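Local atomic coordinates of periplasmic binding protein (PDB entry 5L9G), a protein that binds the opine mannopine in the periplasm of Agrobacterium tumefaciens B6 and probably delivers it to an ABC transporter for uptake. Residues A[76-81]-A[250-255]; A[94-99]-A[114-119]; A[127-132]-A[237-242]. One frame throughout, in Å; residues are numbered along the deposited sequence.

The three interactions lie along two long neighbouring strands of one mixed sheet, 115-128 and 240-256. Interaction 1 pairs strand 76-80 with the late part of strand 240-256. Interaction 2 packs the loop at 94-99 against residues 114-116. Their centres are about 9 Å apart, and they touch: V116 and N118 sit beside Y254 and D252. Both reach mannopine. Interaction 3 joins the other ends of the two strands, its centre about 30 Å from that of interaction 1 and 38 Å from that of interaction 2. Interactions 2 and 3 follow in series, within the loop closed by interaction 1. The same two strands run from the ligand site to the far side of the chain's centre.

Interaction 1: A[76-81]-A[250-255]; sequences IIQIGI and GTDGYA. With MO0 (mannopine), chain C.
A255 meets I77 in an antiparallel strand pair, which forms part of the mannopine pocket of a periplasmic binding protein. Strand 76-80 runs against strand 250-255 at 152°, with the axes 4.6 Å apart at closest. Five backbone hydrogen bonds join the two segments. I77 and A255 exchange two, I79 and G253 two more, and I81 N gives the fifth to T251 O.

A255 lies on the same face of the sheet as I77 and I79. Its CB is 4.2 Å from I77 CG1, and I79 CD1 approaches it as well. L93 also packs against I77 and A255. At the other end, CB and CG2 of I81 lie beside the carbonyl O of T251. I81 CG2 also meets T251 CB at 3.8 Å. The hydroxyl of T251 bonds to N120.

Q78, D252 and Y254 occupy the opposite face. CG of Q78 is anti to the backbone N (chi1 -179°), and the chain then bends at chi2. CB and CG pass near the Y254 ring, and the amide continues toward D252 and the ligand. The amide and ring planes are 70° apart. Q78 OE1 is held by S27 and W32, which should fix the amide's rotation. NE2 gives a weak hydrogen bond to mannopine OAM. I76 CG2 comes obliquely to Y254 CD1, while the Y254 hydroxyl bonds to W41.

G80 has no side chain to intrude on mannopine, and its N donates to mannopine OAB at 2.8 Å. The two oxygens of the D252 carboxylate meet different parts of the ligand. OD1 lies 2.7 Å from mannopine OAE. OD2 accepts two hydrogen bonds, from mannopine N at 2.8 Å and from mannopine NE2 at 2.9 Å.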
# COMPACT_ATOMS: atom_id res chain seq x y z
N ILE A 76 2.35 -17.79 0.99
CA ILE A 76 2.08 -16.50 1.63
C ILE A 76 2.01 -15.39 0.59
O ILE A 76 2.90 -15.27 -0.26
CB ILE A 76 3.16 -16.17 2.73
CG1 ILE A 76 3.24 -17.30 3.79
CG2 ILE A 76 2.92 -14.76 3.36
CD1 ILE A 76 4.50 -17.28 4.65
N ILE A 77 0.98 -14.54 0.70
CA ILE A 77 0.85 -13.36 -0.16
C ILE A 77 0.81 -12.13 0.71
O ILE A 77 0.13 -12.12 1.75
CB ILE A 77 -0.36 -13.42 -1.14
CG1 ILE A 77 -1.70 -13.72 -0.41
CG2 ILE A 77 -0.08 -14.41 -2.28
CD1 ILE A 77 -2.98 -13.56 -1.27
N GLN A 78 1.54 -11.09 0.28
CA GLN A 78 1.48 -9.80 0.97
C GLN A 78 0.40 -9.02 0.23
O GLN A 78 0.53 -8.78 -0.97
CB GLN A 78 2.83 -9.08 0.95
CG GLN A 78 2.80 -7.75 1.70
CD GLN A 78 2.36 -6.65 0.76
OE1 GLN A 78 3.04 -6.35 -0.23
NE2 GLN A 78 1.17 -6.09 0.98
N ILE A 79 -0.66 -8.64 0.94
CA ILE A 79 -1.76 -7.86 0.37
C ILE A 79 -2.02 -6.60 1.19
O ILE A 79 -1.52 -6.47 2.32
CB ILE A 79 -3.06 -8.73 0.22
CG1 ILE A 79 -3.56 -9.28 1.58
CG2 ILE A 79 -2.87 -9.84 -0.85
CD1 ILE A 79 -5.04 -9.83 1.59
N GLY A 80 -2.82 -5.68 0.63
CA GLY A 80 -3.23 -4.48 1.35
C GLY A 80 -4.45 -4.83 2.20
O GLY A 80 -5.27 -5.68 1.81
N ILE A 81 -4.58 -4.20 3.37
CA ILE A 81 -5.70 -4.44 4.30
C ILE A 81 -7.07 -4.29 3.62
O ILE A 81 -8.02 -4.96 4.03
CB ILE A 81 -5.57 -3.55 5.57
CG1 ILE A 81 -6.49 -4.06 6.72
CG2 ILE A 81 -5.78 -2.05 5.26
CD1 ILE A 81 -6.31 -3.38 8.10
N GLY A 250 -2.22 3.66 5.07
CA GLY A 250 -2.54 2.28 4.73
C GLY A 250 -1.90 1.29 5.66
O GLY A 250 -1.03 1.64 6.46
N THR A 251 -2.33 0.03 5.52
CA THR A 251 -1.80 -1.10 6.26
C THR A 251 -1.56 -2.25 5.28
O THR A 251 -2.46 -2.62 4.53
CB THR A 251 -2.75 -1.51 7.41
OG1 THR A 251 -2.97 -0.39 8.25
CG2 THR A 251 -2.19 -2.66 8.25
N ASP A 252 -0.34 -2.78 5.27
CA ASP A 252 -0.02 -3.96 4.47
C ASP A 252 0.13 -5.11 5.43
O ASP A 252 0.41 -4.91 6.62
CB ASP A 252 1.27 -3.77 3.66
CG ASP A 252 1.07 -3.16 2.28
OD1 ASP A 252 -0.08 -3.19 1.77
OD2 ASP A 252 2.06 -2.67 1.71
N GLY A 253 -0.02 -6.32 4.92
CA GLY A 253 0.10 -7.50 5.75
C GLY A 253 0.13 -8.75 4.94
O GLY A 253 0.22 -8.69 3.71
N TYR A 254 0.06 -9.89 5.64
CA TYR A 254 0.19 -11.21 5.03
C TYR A 254 -1.06 -12.06 5.20
O TYR A 254 -1.72 -12.02 6.24
CB TYR A 254 1.38 -11.97 5.63
CG TYR A 254 2.72 -11.31 5.41
CD1 TYR A 254 3.25 -11.18 4.13
CD2 TYR A 254 3.46 -10.81 6.48
CE1 TYR A 254 4.50 -10.58 3.92
CE2 TYR A 254 4.70 -10.19 6.28
CZ TYR A 254 5.22 -10.09 5.00
OH TYR A 254 6.43 -9.48 4.80
N ALA A 255 -1.30 -12.90 4.19
CA ALA A 255 -2.40 -13.88 4.17
C ALA A 255 -1.83 -15.15 3.54
O ALA A 255 -0.80 -15.09 2.85
CB ALA A 255 -3.55 -13.36 3.33
OAB MO0 C . -3.23 -6.32 -2.11
CAF MO0 C . -2.47 -6.45 -3.28
CAG MO0 C . -1.64 -5.22 -3.60
OAC MO0 C . -2.38 -4.33 -4.35
CAH MO0 C . -0.96 -4.60 -2.40
OAM MO0 C . -0.19 -5.52 -1.72
CAI MO0 C . -0.16 -3.33 -2.68
OAD MO0 C . 0.89 -3.59 -3.57
CAJ MO0 C . 0.29 -2.65 -1.43
OAE MO0 C . -0.83 -2.32 -0.66
CAK MO0 C . 1.20 -1.43 -1.65
N MO0 C . 2.39 -1.56 -0.81
CA MO0 C . 3.21 -0.33 -0.78
C MO0 C . 4.42 -0.49 -1.67
O MO0 C . 4.52 -1.50 -2.39
CB MO0 C . 3.62 0.09 0.62
CG MO0 C . 4.74 -0.76 1.18
CD MO0 C . 4.82 -0.72 2.66
OE1 MO0 C . 5.78 0.12 3.25
NE2 MO0 C . 4.10 -1.41 3.41
OXT MO0 C . 5.32 0.42 -1.74

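Interaction 2: A[94-99]-A[114-119]; sequences EKLDPD and SFVANS. With MO0 (mannopine), chain C.
Two waters carry the polar link between E94, K95 and S114, where the segments have no direct hydrogen bond. One water donates to both E94 O and S114 O, at 2.7 Å from each. The second water accepts from K95 NZ at 3.0 Å and donates to S114 OG at 3.1 Å. This reaches from the lysine's charged end to the serine hydroxyl.

The apolar part rests on one branch of L96. CG of L96 stands anti to the carbonyl carbon (chi1 -62°), and CD1 reaches the S114-F115 backbone. There CD1 lies 3.5 Å from F115 N, and it meets V116 CG2 at 3.7 Å. M267 and L270 of helix 263-273 also pack on L96.

Further along, a classic beta bulge sets N118 and S119 together against D252 of strand 240-256. S119 OG accepts a hydrogen bond from mannopine NE2 at 2.7 Å. The 94-99 loop packs at one end of the strand whose S119 reaches the ligand. Back at that end, the carbonyl oxygens of E94 and S114 are both acceptors and cannot bond to each other. They need a donor between them, and one water supplies a proton to each.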
# COMPACT_ATOMS: atom_id res chain seq x y z
N GLU A 94 -6.82 -18.60 3.26
CA GLU A 94 -6.89 -19.62 4.31
C GLU A 94 -7.19 -18.88 5.61
O GLU A 94 -6.69 -17.76 5.80
CB GLU A 94 -5.54 -20.33 4.48
CG GLU A 94 -5.27 -21.45 3.50
CD GLU A 94 -6.07 -22.73 3.63
OE1 GLU A 94 -6.01 -23.54 2.68
OE2 GLU A 94 -6.75 -22.94 4.66
N LYS A 95 -7.96 -19.50 6.52
CA LYS A 95 -8.19 -18.92 7.85
C LYS A 95 -6.91 -19.20 8.64
O LYS A 95 -6.37 -20.31 8.57
CB LYS A 95 -9.42 -19.56 8.55
CG LYS A 95 -10.63 -18.63 8.60
CD LYS A 95 -11.49 -18.77 7.35
CE LYS A 95 -12.61 -17.76 7.28
NZ LYS A 95 -13.10 -17.62 5.89
N LEU A 96 -6.37 -18.19 9.32
CA LEU A 96 -5.13 -18.35 10.08
C LEU A 96 -5.36 -19.02 11.44
O LEU A 96 -6.46 -18.92 11.98
CB LEU A 96 -4.42 -16.99 10.24
CG LEU A 96 -3.98 -16.31 8.93
CD1 LEU A 96 -3.45 -14.92 9.19
CD2 LEU A 96 -2.90 -17.12 8.21
N ASP A 97 -4.31 -19.68 11.99
CA ASP A 97 -4.35 -20.34 13.30
C ASP A 97 -4.75 -19.30 14.38
O ASP A 97 -4.44 -18.11 14.21
CB ASP A 97 -3.00 -20.99 13.64
CG ASP A 97 -2.71 -22.31 12.93
OD1 ASP A 97 -3.60 -22.81 12.20
OD2 ASP A 97 -1.58 -22.84 13.09
N PRO A 98 -5.49 -19.72 15.43
CA PRO A 98 -6.02 -18.74 16.40
C PRO A 98 -5.05 -17.72 17.00
O PRO A 98 -5.35 -16.51 16.95
CB PRO A 98 -6.63 -19.61 17.49
CG PRO A 98 -7.01 -20.86 16.81
CD PRO A 98 -5.99 -21.08 15.74
N ASP A 99 -3.92 -18.16 17.58
CA ASP A 99 -3.01 -17.23 18.25
C ASP A 99 -1.72 -16.97 17.45
O ASP A 99 -0.63 -16.93 18.04
CB ASP A 99 -2.73 -17.68 19.70
CG ASP A 99 -3.93 -17.63 20.65
OD1 ASP A 99 -4.78 -16.72 20.50
OD2 ASP A 99 -3.99 -18.47 21.58
N SER A 114 -7.88 -13.83 8.74
CA SER A 114 -7.20 -14.22 7.50
C SER A 114 -6.02 -13.33 7.11
O SER A 114 -5.50 -13.47 6.01
CB SER A 114 -8.22 -14.23 6.36
OG SER A 114 -9.31 -15.08 6.68
N PHE A 115 -5.61 -12.42 7.99
CA PHE A 115 -4.59 -11.42 7.66
C PHE A 115 -3.88 -10.93 8.91
O PHE A 115 -4.54 -10.65 9.92
CB PHE A 115 -5.30 -10.25 6.96
CG PHE A 115 -4.55 -8.97 6.66
CD1 PHE A 115 -4.45 -7.96 7.62
CD2 PHE A 115 -4.00 -8.74 5.41
CE1 PHE A 115 -3.77 -6.76 7.33
CE2 PHE A 115 -3.34 -7.54 5.12
CZ PHE A 115 -3.25 -6.56 6.08
N VAL A 116 -2.55 -10.78 8.82
CA VAL A 116 -1.70 -10.25 9.89
C VAL A 116 -0.93 -9.06 9.30
O VAL A 116 -0.14 -9.24 8.37
CB VAL A 116 -0.74 -11.30 10.54
CG1 VAL A 116 0.11 -10.64 11.62
CG2 VAL A 116 -1.51 -12.48 11.13
N ALA A 117 -1.14 -7.86 9.87
CA ALA A 117 -0.44 -6.65 9.42
C ALA A 117 1.08 -6.80 9.59
O ALA A 117 1.54 -7.48 10.52
CB ALA A 117 -0.92 -5.44 10.22
N ASN A 118 1.85 -6.20 8.67
CA ASN A 118 3.29 -6.16 8.82
C ASN A 118 3.78 -4.69 8.84
O ASN A 118 4.89 -4.44 9.30
CB ASN A 118 4.04 -7.02 7.76
CG ASN A 118 4.17 -6.43 6.37
OD1 ASN A 118 3.48 -5.49 5.97
ND2 ASN A 118 5.09 -6.96 5.58
N SER A 119 2.96 -3.72 8.34
CA SER A 119 3.41 -2.32 8.27
C SER A 119 2.29 -1.33 8.01
O SER A 119 1.20 -1.71 7.56
CB SER A 119 4.42 -2.17 7.11
OG SER A 119 3.81 -2.53 5.88
OAB MO0 C . -3.23 -6.32 -2.11
CAF MO0 C . -2.47 -6.45 -3.28
CAG MO0 C . -1.64 -5.22 -3.60
OAC MO0 C . -2.38 -4.33 -4.35
CAH MO0 C . -0.96 -4.60 -2.40
OAM MO0 C . -0.19 -5.52 -1.72
CAI MO0 C . -0.16 -3.33 -2.68
OAD MO0 C . 0.89 -3.59 -3.57
CAJ MO0 C . 0.29 -2.65 -1.43
OAE MO0 C . -0.83 -2.32 -0.66
CAK MO0 C . 1.20 -1.43 -1.65
N MO0 C . 2.39 -1.56 -0.81
CA MO0 C . 3.21 -0.33 -0.78
C MO0 C . 4.42 -0.49 -1.67
O MO0 C . 4.52 -1.50 -2.39
CB MO0 C . 3.62 0.09 0.62
CG MO0 C . 4.74 -0.76 1.18
CD MO0 C . 4.82 -0.72 2.66
OE1 MO0 C . 5.78 0.12 3.25
NE2 MO0 C . 4.10 -1.41 3.41
OXT MO0 C . 5.32 0.42 -1.74
O HOH W 1 -4.70 -15.97 5.62
O HOH W 2 -10.64 -16.77 4.47

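Interaction 3: A[127-132]-A[237-242]; sequences WNKKTY and GANFAY
N128 and F240 pack closely, with the backbone of N128 over the ring. N128 CA lies 3.6 Å from the centroid of the F240 ring and 5° off its normal, a CH-pi contact. CB follows over the same face, and the amide lies just past the CE1/CZ rim, its plane 29° from that of the ring. A second CH-pi contact joins the neighbouring pair, on the other face of the sheet. A241 CB sits 3.8 Å from the centroid of the six-membered ring of W127, displaced toward the rim. With CG between the backbone N and the carbonyl carbon (chi1 76°), the W127 indole is brought over A241.

K129 CB is 3.4 Å from N239 OD1, and the two side chains cross at about a right angle. Between the two faces, strands 115-128 and 240-256 pair antiparallel. W127 N donates to A241 O at 2.8 Å, and A241 N returns a bond to W127 O. K129 N gives a third hydrogen bond to N239 O at 2.8 Å, as the chain leaves the strand for helix 129-132.

N128 is the N-cap of that helix, and its OD1 accepts from K130 N at 2.9 Å. N128 ND2 bonds to V220 O, so both ends of the amide are held. W127 NE1 bonds to G133 O. I215 of helix 208-216 packs on F240.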
# COMPACT_ATOMS: atom_id res chain seq x y z
N TRP A 127 6.02 15.68 -5.95
CA TRP A 127 6.13 16.52 -7.14
C TRP A 127 7.56 16.75 -7.54
O TRP A 127 8.49 16.67 -6.72
CB TRP A 127 5.38 17.84 -6.97
CG TRP A 127 6.09 18.84 -6.09
CD1 TRP A 127 7.04 19.75 -6.47
CD2 TRP A 127 5.95 18.97 -4.66
NE1 TRP A 127 7.47 20.46 -5.37
CE2 TRP A 127 6.80 20.02 -4.25
CE3 TRP A 127 5.14 18.34 -3.70
CZ2 TRP A 127 6.87 20.45 -2.91
CZ3 TRP A 127 5.20 18.76 -2.38
CH2 TRP A 127 6.07 19.80 -1.99
N ASN A 128 7.72 17.08 -8.83
CA ASN A 128 8.99 17.31 -9.46
C ASN A 128 9.46 18.72 -9.13
O ASN A 128 8.82 19.70 -9.56
CB ASN A 128 8.80 17.14 -10.97
CG ASN A 128 10.08 17.06 -11.74
OD1 ASN A 128 11.11 17.63 -11.36
ND2 ASN A 128 10.03 16.33 -12.85
N LYS A 129 10.59 18.84 -8.40
CA LYS A 129 11.14 20.16 -8.06
C LYS A 129 11.72 20.92 -9.27
O LYS A 129 11.78 22.16 -9.26
CB LYS A 129 12.17 20.07 -6.91
CG LYS A 129 11.54 19.61 -5.59
CD LYS A 129 12.59 19.24 -4.54
CE LYS A 129 13.33 20.43 -3.99
NZ LYS A 129 14.54 20.00 -3.24
N LYS A 130 12.10 20.20 -10.35
CA LYS A 130 12.56 20.87 -11.56
C LYS A 130 11.34 21.62 -12.17
O LYS A 130 11.46 22.76 -12.59
CB LYS A 130 13.14 19.87 -12.57
CG LYS A 130 13.68 20.56 -13.82
CD LYS A 130 13.84 19.61 -15.00
CE LYS A 130 13.72 20.32 -16.34
NZ LYS A 130 14.63 21.51 -16.43
N THR A 131 10.14 20.99 -12.11
CA THR A 131 8.94 21.61 -12.68
C THR A 131 8.39 22.79 -11.86
O THR A 131 8.09 23.82 -12.45
CB THR A 131 7.85 20.53 -12.91
OG1 THR A 131 8.47 19.39 -13.51
CG2 THR A 131 6.68 21.06 -13.78
N TYR A 132 8.20 22.59 -10.54
CA TYR A 132 7.52 23.51 -9.64
C TYR A 132 8.36 24.15 -8.56
O TYR A 132 7.85 25.02 -7.85
CB TYR A 132 6.36 22.75 -8.94
CG TYR A 132 5.43 22.05 -9.91
CD1 TYR A 132 4.64 22.78 -10.80
CD2 TYR A 132 5.32 20.67 -9.93
CE1 TYR A 132 3.80 22.15 -11.71
CE2 TYR A 132 4.49 20.02 -10.84
CZ TYR A 132 3.72 20.76 -11.72
OH TYR A 132 2.89 20.14 -12.61
N GLY A 237 18.76 10.09 -5.72
CA GLY A 237 19.05 11.33 -6.42
C GLY A 237 17.89 12.04 -7.10
O GLY A 237 18.13 13.09 -7.72
N ALA A 238 16.63 11.53 -7.01
CA ALA A 238 15.50 12.21 -7.66
C ALA A 238 15.27 13.60 -7.06
O ALA A 238 15.31 13.76 -5.84
CB ALA A 238 14.23 11.37 -7.54
N ASN A 239 15.06 14.61 -7.92
CA ASN A 239 14.83 15.99 -7.50
C ASN A 239 13.32 16.20 -7.30
O ASN A 239 12.68 16.99 -8.03
CB ASN A 239 15.42 16.98 -8.53
CG ASN A 239 15.41 18.41 -8.04
OD1 ASN A 239 15.28 18.68 -6.85
ND2 ASN A 239 15.49 19.36 -8.96
N PHE A 240 12.77 15.45 -6.32
CA PHE A 240 11.37 15.50 -5.96
C PHE A 240 11.20 15.84 -4.51
O PHE A 240 12.12 15.69 -3.70
CB PHE A 240 10.68 14.15 -6.25
CG PHE A 240 10.15 14.00 -7.65
CD1 PHE A 240 10.99 14.10 -8.76
CD2 PHE A 240 8.80 13.71 -7.87
CE1 PHE A 240 10.50 13.94 -10.06
CE2 PHE A 240 8.31 13.55 -9.18
CZ PHE A 240 9.16 13.65 -10.26
N ALA A 241 10.00 16.29 -4.18
CA ALA A 241 9.61 16.59 -2.81
C ALA A 241 8.26 15.95 -2.61
O ALA A 241 7.61 15.57 -3.59
CB ALA A 241 9.53 18.09 -2.57
N TYR A 242 7.85 15.80 -1.36
CA TYR A 242 6.54 15.21 -1.07
C TYR A 242 6.01 15.73 0.23
O TYR A 242 6.73 16.38 0.98
CB TYR A 242 6.59 13.67 -1.10
CG TYR A 242 7.41 13.03 0.02
CD1 TYR A 242 8.77 12.80 -0.14
CD2 TYR A 242 6.80 12.58 1.19
CE1 TYR A 242 9.51 12.13 0.84
CE2 TYR A 242 7.53 11.91 2.18
CZ TYR A 242 8.89 11.68 2.00
OH TYR A 242 9.62 11.02 2.97